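PDB 5EJJ: Ufm1-specific protease from Caenorhabditis elegans, which hydrolyses the peptide bond at the C-terminal glycine of ubiquitin-like Ufm1 as a thiol protease and is required for placing a subset of odorant receptors in olfactory cilia. Local coordinates for residues 2-7 with 44-49; 39-44 with 74-79; 96-101 with 111-116. One frame throughout, in Å; residues are numbered along the deposited sequence.

From the N terminus, the chain lays down strand 4-6, passes through helix 8-19 and strand 33-40, and returns at the start of strand 45-53, where contact 1 closes the first long loop. Contact 2 starts inside that loop, at the end of strand 33-40, and closes beyond it on strand 74-81, so the two cross; they share K44, and Q45 O probably bonds to R40 N. Contact 3 follows in series, joining the end of strand 94-97 to the end of helix 107-113 and the residues after it. It meets contact 1, W4 N probably bonding to M116 O. Together they tie up the short N-terminal strand, the four-stranded sheet and the end of helix 107-113.

Contact 1 (2-7 with 44-49); sequences ELWFID and KQVIHV
The K44 chain runs over one face of the W4 indole, the two side chains crossing at about a right angle. K44 CA sits over the six-membered ring, 3.6 Å from the W4 centroid in a CH-pi contact. CB is above the same face and also meets L3 O, CG comes 3.5 Å from W4 CE2, and CD touches both W4 NE1 and L3 O, each at 3.6 Å. CE reaches W4 NE1 and the E2 carboxylate; K44 bends at its end (chi4 76°), and its NZ makes a weak, long salt bridge to E2 OE2 at 3.4 Å. OE1 of the same carboxylate takes a weak bond from W4 NE1. Strand 45-53 is an outermost strand of the four-stranded MPN-domain sheet, and strand 4-6, paired in parallel with strand 117-119, meets it by one F5-Q45 bridge at the G1 beta bulge of K44 and Q45. F5 N donates to K44 O (2.9 Å) and V46 N to F5 O (2.8 Å, 173°). Were W4 an alanine, the K44 chain would probably lose the surface it lies on and be freer to swing away from E2. I6 CG1 packs 3.8 Å from V46 CB, and I6 CD1 touches V49 CG2. A water takes the D7 N-H and donates to V46 O.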
loop_
_atom_site.group_PDB
_atom_site.type_symbol
_atom_site.label_atom_id
_atom_site.label_comp_id
_atom_site.label_asym_id
_atom_site.label_seq_id
_atom_site.Cartn_x
_atom_site.Cartn_y
_atom_site.Cartn_z
ATOM N N GLU A 2 7.990 -25.296 20.599
ATOM C CA GLU A 2 8.006 -24.968 19.182
ATOM C C GLU A 2 8.219 -23.458 19.078
ATOM O O GLU A 2 7.695 -22.693 19.888
ATOM C CB GLU A 2 6.675 -25.377 18.546
ATOM C CG GLU A 2 5.469 -24.938 19.381
ATOM C CD GLU A 2 4.124 -25.329 18.776
ATOM O OE1 GLU A 2 3.109 -24.688 19.128
ATOM O OE2 GLU A 2 4.067 -26.278 17.966
ATOM N N LEU A 3 8.998 -23.020 18.099
ATOM C CA LEU A 3 9.289 -21.596 17.986
ATOM C C LEU A 3 8.345 -20.873 17.045
ATOM O O LEU A 3 8.266 -21.192 15.863
ATOM C CB LEU A 3 10.705 -21.366 17.475
ATOM C CG LEU A 3 11.845 -21.882 18.327
ATOM C CD1 LEU A 3 13.148 -21.341 17.746
ATOM C CD2 LEU A 3 11.602 -21.468 19.788
ATOM N N TRP A 4 7.657 -19.880 17.581
ATOM C CA TRP A 4 6.891 -18.966 16.774
ATOM C C TRP A 4 7.633 -17.667 16.706
ATOM O O TRP A 4 8.367 -17.319 17.620
ATOM C CB TRP A 4 5.520 -18.751 17.383
ATOM C CG TRP A 4 4.628 -19.874 17.071
ATOM C CD1 TRP A 4 4.600 -21.086 17.681
ATOM C CD2 TRP A 4 3.651 -19.918 16.035
ATOM N NE1 TRP A 4 3.649 -21.883 17.108
ATOM C CE2 TRP A 4 3.048 -21.192 16.091
ATOM C CE3 TRP A 4 3.210 -18.999 15.076
ATOM C CZ2 TRP A 4 2.028 -21.580 15.220
ATOM C CZ3 TRP A 4 2.195 -19.381 14.216
ATOM C CH2 TRP A 4 1.615 -20.665 14.296
ATOM N N PHE A 5 7.446 -16.958 15.606
ATOM C CA PHE A 5 8.076 -15.679 15.407
ATOM C C PHE A 5 7.011 -14.636 15.198
ATOM O O PHE A 5 5.971 -14.906 14.602
ATOM C CB PHE A 5 9.010 -15.754 14.215
ATOM C CG PHE A 5 10.114 -16.746 14.404
ATOM C CD1 PHE A 5 9.884 -18.110 14.218
ATOM C CD2 PHE A 5 11.386 -16.323 14.801
ATOM C CE1 PHE A 5 10.902 -19.038 14.418
ATOM C CE2 PHE A 5 12.405 -17.236 14.992
ATOM C CZ PHE A 5 12.164 -18.601 14.802
ATOM N N ILE A 6 7.267 -13.444 15.714
ATOM C CA ILE A 6 6.310 -12.364 15.616
ATOM C C ILE A 6 7.032 -11.020 15.522
ATOM O O ILE A 6 8.172 -10.865 15.990
ATOM C CB ILE A 6 5.374 -12.403 16.821
ATOM C CG1 ILE A 6 4.207 -11.444 16.645
ATOM C CG2 ILE A 6 6.143 -12.158 18.097
ATOM C CD1 ILE A 6 3.206 -11.519 17.787
ATOM N N ASP A 7 6.391 -10.054 14.872
ATOM C CA ASP A 7 6.895 -8.696 14.911
ATOM C C ASP A 7 6.107 -7.937 15.967
ATOM O O ASP A 7 5.040 -7.374 15.673
ATOM C CB ASP A 7 6.767 -8.048 13.546
ATOM C CG ASP A 7 7.428 -6.678 13.466
ATOM O OD1 ASP A 7 7.466 -5.951 14.485
ATOM O OD2 ASP A 7 7.894 -6.319 12.355
ATOM N N LYS A 44 5.385 -21.147 11.311
ATOM C CA LYS A 44 5.134 -20.624 12.644
ATOM C C LYS A 44 5.555 -19.173 12.772
ATOM O O LYS A 44 6.311 -18.814 13.680
ATOM C CB LYS A 44 5.803 -21.490 13.687
ATOM C CG LYS A 44 5.115 -22.818 13.835
ATOM C CD LYS A 44 5.819 -23.693 14.853
ATOM C CE LYS A 44 4.856 -24.683 15.495
ATOM N NZ LYS A 44 4.521 -25.830 14.608
ATOM N N GLN A 45 5.046 -18.355 11.842
ATOM C CA GLN A 45 5.401 -16.944 11.736
ATOM C C GLN A 45 4.150 -16.063 11.730
ATOM O O GLN A 45 3.350 -16.147 10.824
ATOM C CB GLN A 45 6.216 -16.716 10.465
ATOM C CG GLN A 45 6.724 -15.314 10.334
ATOM C CD GLN A 45 7.275 -15.045 8.970
ATOM O OE1 GLN A 45 6.725 -15.492 7.976
ATOM N NE2 GLN A 45 8.371 -14.309 8.907
ATOM N N VAL A 46 3.967 -15.232 12.747
ATOM C CA VAL A 46 2.765 -14.410 12.824
ATOM C C VAL A 46 2.896 -13.221 11.889
ATOM O O VAL A 46 3.905 -12.561 11.903
ATOM C CB VAL A 46 2.546 -13.902 14.269
ATOM C CG1 VAL A 46 1.436 -12.892 14.314
ATOM C CG2 VAL A 46 2.237 -15.062 15.197
ATOM N N ILE A 47 1.893 -12.925 11.075
ATOM C CA ILE A 47 2.030 -11.794 10.161
ATOM C C ILE A 47 1.144 -10.616 10.550
ATOM O O ILE A 47 1.546 -9.475 10.387
ATOM C CB ILE A 47 1.752 -12.195 8.694
ATOM C CG1 ILE A 47 2.694 -13.303 8.261
ATOM C CG2 ILE A 47 1.932 -11.031 7.764
ATOM C CD1 ILE A 47 4.111 -12.917 8.328
ATOM N N HIS A 48 -0.059 -10.889 11.049
ATOM C CA HIS A 48 -1.024 -9.837 11.390
ATOM C C HIS A 48 -1.639 -10.085 12.757
ATOM O O HIS A 48 -2.252 -11.121 12.979
ATOM C CB HIS A 48 -2.184 -9.794 10.399
ATOM C CG HIS A 48 -1.787 -9.500 8.986
ATOM N ND1 HIS A 48 -1.283 -8.280 8.590
ATOM C CD2 HIS A 48 -1.860 -10.260 7.867
ATOM C CE1 HIS A 48 -1.034 -8.309 7.292
ATOM N NE2 HIS A 48 -1.377 -9.499 6.828
ATOM N N VAL A 49 -1.495 -9.140 13.675
ATOM C CA VAL A 49 -2.240 -9.214 14.913
ATOM C C VAL A 49 -3.364 -8.188 14.865
ATOM O O VAL A 49 -3.128 -6.984 14.810
ATOM C CB VAL A 49 -1.343 -9.004 16.118
ATOM C CG1 VAL A 49 -2.168 -9.055 17.377
ATOM C CG2 VAL A 49 -0.279 -10.079 16.152
HETATM O O HOH W 1 4.308 -9.919 12.833
#

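Contact 2 (39-44 with 74-79); sequences GRKARK and ELVGNL
Strands 33-40 and 74-81 are antiparallel neighbours in the mixed four-stranded sheet of the N-terminal MPN region, and G39 and E74 form a hydrogen-bonded pair near the end of their pairing. G39 N donates to E74 O at 2.8 Å, and E74 N returns a straighter bond to G39 O at 2.9 Å (169°). Beyond G39 the chain turns away, but K41 leans back over E74. With CG anti to the backbone N (chi1 -166°), the extended K41 chain runs out over the carboxylate: CB lies 3.6 Å from E74 OE1, CD faces the carboxylate carbon, and NZ makes a long salt bridge to E74 OE2 at 3.7 Å. A water accepts from K41 N at 3.0 Å and donates to E74 OE1 at 2.7 Å, linking the backbone at the turn to the same carboxylate. V76 packs against both residues, CG1 at K41 CA and CG2 3.8 Å from G39 N; a classic beta bulge at V76 and G77, opposite V37, interrupts the strand. The backbone bonds thus hold the strand ends together, while the water bridge probably does more than the long ion pair to hold the start of the turn against E74.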
loop_
_atom_site.group_PDB
_atom_site.type_symbol
_atom_site.label_atom_id
_atom_site.label_comp_id
_atom_site.label_asym_id
_atom_site.label_seq_id
_atom_site.Cartn_x
_atom_site.Cartn_y
_atom_site.Cartn_z
ATOM N N GLY A 39 -1.342 -15.666 10.428
ATOM C CA GLY A 39 0.041 -15.980 10.163
ATOM C C GLY A 39 0.259 -17.119 9.209
ATOM O O GLY A 39 -0.694 -17.718 8.703
ATOM N N ARG A 40 1.533 -17.399 8.952
ATOM C CA ARG A 40 1.942 -18.504 8.115
ATOM C C ARG A 40 2.171 -19.744 8.995
ATOM O O ARG A 40 3.237 -19.918 9.591
ATOM C CB ARG A 40 3.197 -18.118 7.341
ATOM C CG ARG A 40 3.004 -16.919 6.419
ATOM C CD ARG A 40 4.321 -16.438 5.779
ATOM N NE ARG A 40 4.073 -15.326 4.863
ATOM C CZ ARG A 40 4.853 -14.258 4.737
ATOM N NH1 ARG A 40 5.946 -14.144 5.476
ATOM N NH2 ARG A 40 4.544 -13.308 3.861
ATOM N N LYS A 41 1.146 -20.590 9.074
ATOM C CA LYS A 41 1.079 -21.706 10.015
ATOM C C LYS A 41 2.218 -22.691 9.911
ATOM O O LYS A 41 2.666 -23.210 10.912
ATOM C CB LYS A 41 -0.240 -22.456 9.846
ATOM C CG LYS A 41 -0.581 -23.413 10.971
ATOM C CD LYS A 41 -2.091 -23.545 11.039
ATOM C CE LYS A 41 -2.565 -24.900 11.541
ATOM N NZ LYS A 41 -3.921 -25.182 10.947
ATOM N N ALA A 42 2.686 -22.969 8.707
ATOM C CA ALA A 42 3.726 -23.983 8.556
ATOM C C ALA A 42 5.018 -23.495 9.181
ATOM O O ALA A 42 5.641 -24.214 9.965
ATOM C CB ALA A 42 3.946 -24.328 7.102
ATOM N N ARG A 43 5.409 -22.263 8.853
ATOM C CA ARG A 43 6.673 -21.742 9.360
ATOM C C ARG A 43 6.541 -20.994 10.679
ATOM O O ARG A 43 7.476 -20.336 11.113
ATOM C CB ARG A 43 7.433 -20.917 8.312
ATOM C CG ARG A 43 6.817 -19.620 7.947
ATOM C CD ARG A 43 7.531 -19.073 6.727
ATOM N NE ARG A 43 8.676 -18.223 7.050
ATOM C CZ ARG A 43 9.044 -17.180 6.303
ATOM N NH1 ARG A 43 8.349 -16.875 5.211
ATOM N NH2 ARG A 43 10.101 -16.439 6.635
ATOM N N LYS A 44 5.385 -21.147 11.311
ATOM C CA LYS A 44 5.134 -20.624 12.644
ATOM C C LYS A 44 5.555 -19.173 12.772
ATOM O O LYS A 44 6.311 -18.814 13.680
ATOM C CB LYS A 44 5.803 -21.490 13.687
ATOM C CG LYS A 44 5.115 -22.818 13.835
ATOM C CD LYS A 44 5.819 -23.693 14.853
ATOM C CE LYS A 44 4.856 -24.683 15.495
ATOM N NZ LYS A 44 4.521 -25.830 14.608
ATOM N N GLU A 74 -3.348 -17.613 7.431
ATOM C CA GLU A 74 -4.606 -18.004 8.047
ATOM C C GLU A 74 -4.607 -17.698 9.533
ATOM O O GLU A 74 -3.598 -17.291 10.100
ATOM C CB GLU A 74 -4.808 -19.494 7.864
ATOM C CG GLU A 74 -3.813 -20.305 8.625
ATOM C CD GLU A 74 -3.742 -21.720 8.113
ATOM O OE1 GLU A 74 -2.788 -22.036 7.355
ATOM O OE2 GLU A 74 -4.647 -22.519 8.461
ATOM N N LEU A 75 -5.756 -17.900 10.152
ATOM C CA LEU A 75 -5.904 -17.834 11.599
ATOM C C LEU A 75 -4.976 -18.817 12.289
ATOM O O LEU A 75 -5.035 -20.006 12.022
ATOM C CB LEU A 75 -7.343 -18.217 11.920
ATOM C CG LEU A 75 -7.972 -17.814 13.235
ATOM C CD1 LEU A 75 -7.777 -18.955 14.157
ATOM C CD2 LEU A 75 -7.303 -16.538 13.733
ATOM N N VAL A 76 -4.118 -18.329 13.176
ATOM C CA VAL A 76 -3.184 -19.215 13.893
ATOM C C VAL A 76 -3.407 -19.150 15.393
ATOM O O VAL A 76 -2.957 -20.035 16.102
ATOM C CB VAL A 76 -1.659 -18.948 13.590
ATOM C CG1 VAL A 76 -1.258 -19.448 12.215
ATOM C CG2 VAL A 76 -1.322 -17.481 13.748
ATOM N N GLY A 77 -4.107 -18.120 15.867
ATOM C CA GLY A 77 -4.370 -17.981 17.287
ATOM C C GLY A 77 -5.205 -16.759 17.620
ATOM O O GLY A 77 -5.662 -16.042 16.731
ATOM N N ASN A 78 -5.410 -16.522 18.911
ATOM C CA ASN A 78 -6.091 -15.314 19.389
ATOM C C ASN A 78 -5.343 -14.715 20.571
ATOM O O ASN A 78 -4.274 -15.186 20.963
ATOM C CB ASN A 78 -7.532 -15.599 19.817
ATOM C CG ASN A 78 -7.657 -16.836 20.747
ATOM O OD1 ASN A 78 -6.689 -17.268 21.400
ATOM N ND2 ASN A 78 -8.859 -17.416 20.785
ATOM N N LEU A 79 -5.910 -13.677 21.160
ATOM C CA LEU A 79 -5.177 -12.993 22.200
ATOM C C LEU A 79 -6.082 -12.606 23.348
ATOM O O LEU A 79 -7.266 -12.343 23.152
ATOM C CB LEU A 79 -4.423 -11.779 21.627
ATOM C CG LEU A 79 -5.254 -10.603 21.099
ATOM C CD1 LEU A 79 -5.477 -9.555 22.170
ATOM C CD2 LEU A 79 -4.597 -9.983 19.886
HETATM O O HOH W 2 -0.522 -20.715 6.631
#

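Contact 3 (96-101 with 111-116); sequences QLTSRM and LDMNVM
N114 turns its side-chain amide to the backbone of Q96 and satisfies both its N-H and its carbonyl. N114 OD1 accepts from Q96 N at 2.7 Å, nearly straight at 174°, the donor lying in the carbonyl plane on a lone pair. N114 ND2 gives a hydrogen to Q96 O at 3.0 Å and 169°, again on a lone pair, with that oxygen only 3° out of the amide plane. The asparagine therefore pairs with this residue much as the backbone of an adjoining strand would, and the two bonds fix the rotation of the amide and show which end is oxygen. ND2 also donates to F110 O, within helix 107-113, so the same nitrogen ties that helix to the strand.

Beside this pair M113 lies next to Q96, its CG 3.7 Å from Q96 CB. Its sulfur comes near the threonine, SD being 4.0 Å from T98 CG2, while M101 CE approaches M113 CB at 4.3 Å. T98 is the N-cap of helix 99-104: its OG1 accepts from M101 N at 2.8 Å, a bond that satisfies an N-H of the first turn. The contact thus fastens the end of strand 94-97, an outermost strand of the sheet beside strand 74-81, to the exit of helix 107-113, while M101 also packs on F12 of helix 8-19.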
loop_
_atom_site.group_PDB
_atom_site.type_symbol
_atom_site.label_atom_id
_atom_site.label_comp_id
_atom_site.label_asym_id
_atom_site.label_seq_id
_atom_site.Cartn_x
_atom_site.Cartn_y
_atom_site.Cartn_z
ATOM N N GLN A 96 -0.741 -13.846 25.563
ATOM C CA GLN A 96 -1.100 -13.212 26.820
ATOM C C GLN A 96 -0.576 -11.793 26.823
ATOM O O GLN A 96 0.598 -11.554 26.556
ATOM C CB GLN A 96 -0.565 -14.016 27.993
ATOM C CG GLN A 96 -1.135 -15.426 28.040
ATOM C CD GLN A 96 -2.650 -15.431 28.125
ATOM O OE1 GLN A 96 -3.262 -14.525 28.704
ATOM N NE2 GLN A 96 -3.268 -16.455 27.543
ATOM N N LEU A 97 -1.458 -10.845 27.084
ATOM C CA LEU A 97 -1.105 -9.443 26.940
ATOM C C LEU A 97 -1.601 -8.622 28.115
ATOM O O LEU A 97 -2.562 -9.005 28.786
ATOM C CB LEU A 97 -1.717 -8.876 25.661
ATOM C CG LEU A 97 -1.310 -9.440 24.307
ATOM C CD1 LEU A 97 -1.936 -8.587 23.209
ATOM C CD2 LEU A 97 0.197 -9.495 24.174
ATOM N N THR A 98 -0.948 -7.491 28.357
ATOM C CA THR A 98 -1.376 -6.562 29.388
ATOM C C THR A 98 -1.466 -5.185 28.754
ATOM O O THR A 98 -0.824 -4.931 27.725
ATOM C CB THR A 98 -0.363 -6.490 30.528
ATOM O OG1 THR A 98 0.733 -5.652 30.137
ATOM C CG2 THR A 98 0.157 -7.882 30.874
ATOM N N SER A 99 -2.248 -4.292 29.360
ATOM C CA SER A 99 -2.396 -2.941 28.822
ATOM C C SER A 99 -1.144 -2.118 29.102
ATOM O O SER A 99 -0.851 -1.143 28.394
ATOM C CB SER A 99 -3.631 -2.260 29.403
ATOM O OG SER A 99 -4.825 -2.770 28.824
ATOM N N ARG A 100 -0.414 -2.521 30.146
ATOM C CA ARG A 100 0.865 -1.915 30.489
ATOM C C ARG A 100 1.774 -2.153 29.297
ATOM O O ARG A 100 2.243 -1.210 28.651
ATOM C CB ARG A 100 1.460 -2.586 31.744
ATOM C CG ARG A 100 2.315 -1.680 32.649
ATOM C CD ARG A 100 3.664 -2.318 33.043
ATOM N NE ARG A 100 3.537 -3.653 33.651
ATOM C CZ ARG A 100 4.554 -4.380 34.145
ATOM N NH1 ARG A 100 5.801 -3.910 34.125
ATOM N NH2 ARG A 100 4.329 -5.588 34.669
ATOM N N MET A 101 1.984 -3.438 29.015
ATOM C CA MET A 101 2.854 -3.915 27.950
ATOM C C MET A 101 2.560 -3.224 26.632
ATOM O O MET A 101 3.464 -2.728 25.949
ATOM C CB MET A 101 2.642 -5.416 27.804
ATOM C CG MET A 101 3.282 -6.057 26.602
ATOM S SD MET A 101 2.392 -7.572 26.216
ATOM C CE MET A 101 2.554 -8.488 27.747
ATOM N N LEU A 111 7.954 -10.972 25.907
ATOM C CA LEU A 111 8.661 -12.232 25.837
ATOM C C LEU A 111 8.483 -13.103 27.075
ATOM O O LEU A 111 8.522 -14.327 26.966
ATOM C CB LEU A 111 10.130 -11.988 25.582
ATOM C CG LEU A 111 10.355 -11.346 24.222
ATOM C CD1 LEU A 111 11.858 -11.044 24.049
ATOM C CD2 LEU A 111 9.782 -12.235 23.084
ATOM N N ASP A 112 8.291 -12.476 28.238
ATOM C CA ASP A 112 8.194 -13.190 29.520
ATOM C C ASP A 112 6.835 -13.829 29.690
ATOM O O ASP A 112 6.690 -14.877 30.331
ATOM C CB ASP A 112 8.393 -12.232 30.688
ATOM C CG ASP A 112 9.800 -11.689 30.757
ATOM O OD1 ASP A 112 10.007 -10.523 30.324
ATOM O OD2 ASP A 112 10.694 -12.436 31.240
ATOM N N MET A 113 5.837 -13.167 29.125
ATOM C CA MET A 113 4.477 -13.649 29.185
ATOM C C MET A 113 4.167 -14.703 28.110
ATOM O O MET A 113 3.126 -15.372 28.177
ATOM C CB MET A 113 3.539 -12.465 29.038
ATOM C CG MET A 113 2.306 -12.566 29.866
ATOM S SD MET A 113 2.298 -11.232 31.047
ATOM C CE MET A 113 3.745 -11.688 32.019
ATOM N N ASN A 114 5.059 -14.848 27.122
ATOM C CA ASN A 114 4.797 -15.713 25.957
ATOM C C ASN A 114 6.030 -16.511 25.487
ATOM O O ASN A 114 6.599 -16.245 24.417
ATOM C CB ASN A 114 4.165 -14.910 24.798
ATOM C CG ASN A 114 2.906 -14.134 25.226
ATOM O OD1 ASN A 114 1.780 -14.656 25.186
ATOM N ND2 ASN A 114 3.101 -12.882 25.638
ATOM N N VAL A 115 6.406 -17.516 26.281
ATOM C CA VAL A 115 7.713 -18.179 26.142
ATOM C C VAL A 115 8.029 -18.771 24.762
ATOM O O VAL A 115 9.197 -18.807 24.356
ATOM C CB VAL A 115 7.990 -19.240 27.265
ATOM C CG1 VAL A 115 7.690 -18.667 28.621
ATOM C CG2 VAL A 115 7.185 -20.486 27.047
ATOM N N MET A 116 7.019 -19.234 24.035
ATOM C CA MET A 116 7.337 -19.855 22.762
ATOM C C MET A 116 7.502 -18.861 21.609
ATOM O O MET A 116 7.908 -19.244 20.513
ATOM C CB MET A 116 6.404 -21.025 22.420
ATOM C CG MET A 116 4.935 -20.709 22.259
ATOM S SD MET A 116 4.090 -22.112 21.467
ATOM C CE MET A 116 2.365 -21.714 21.787
#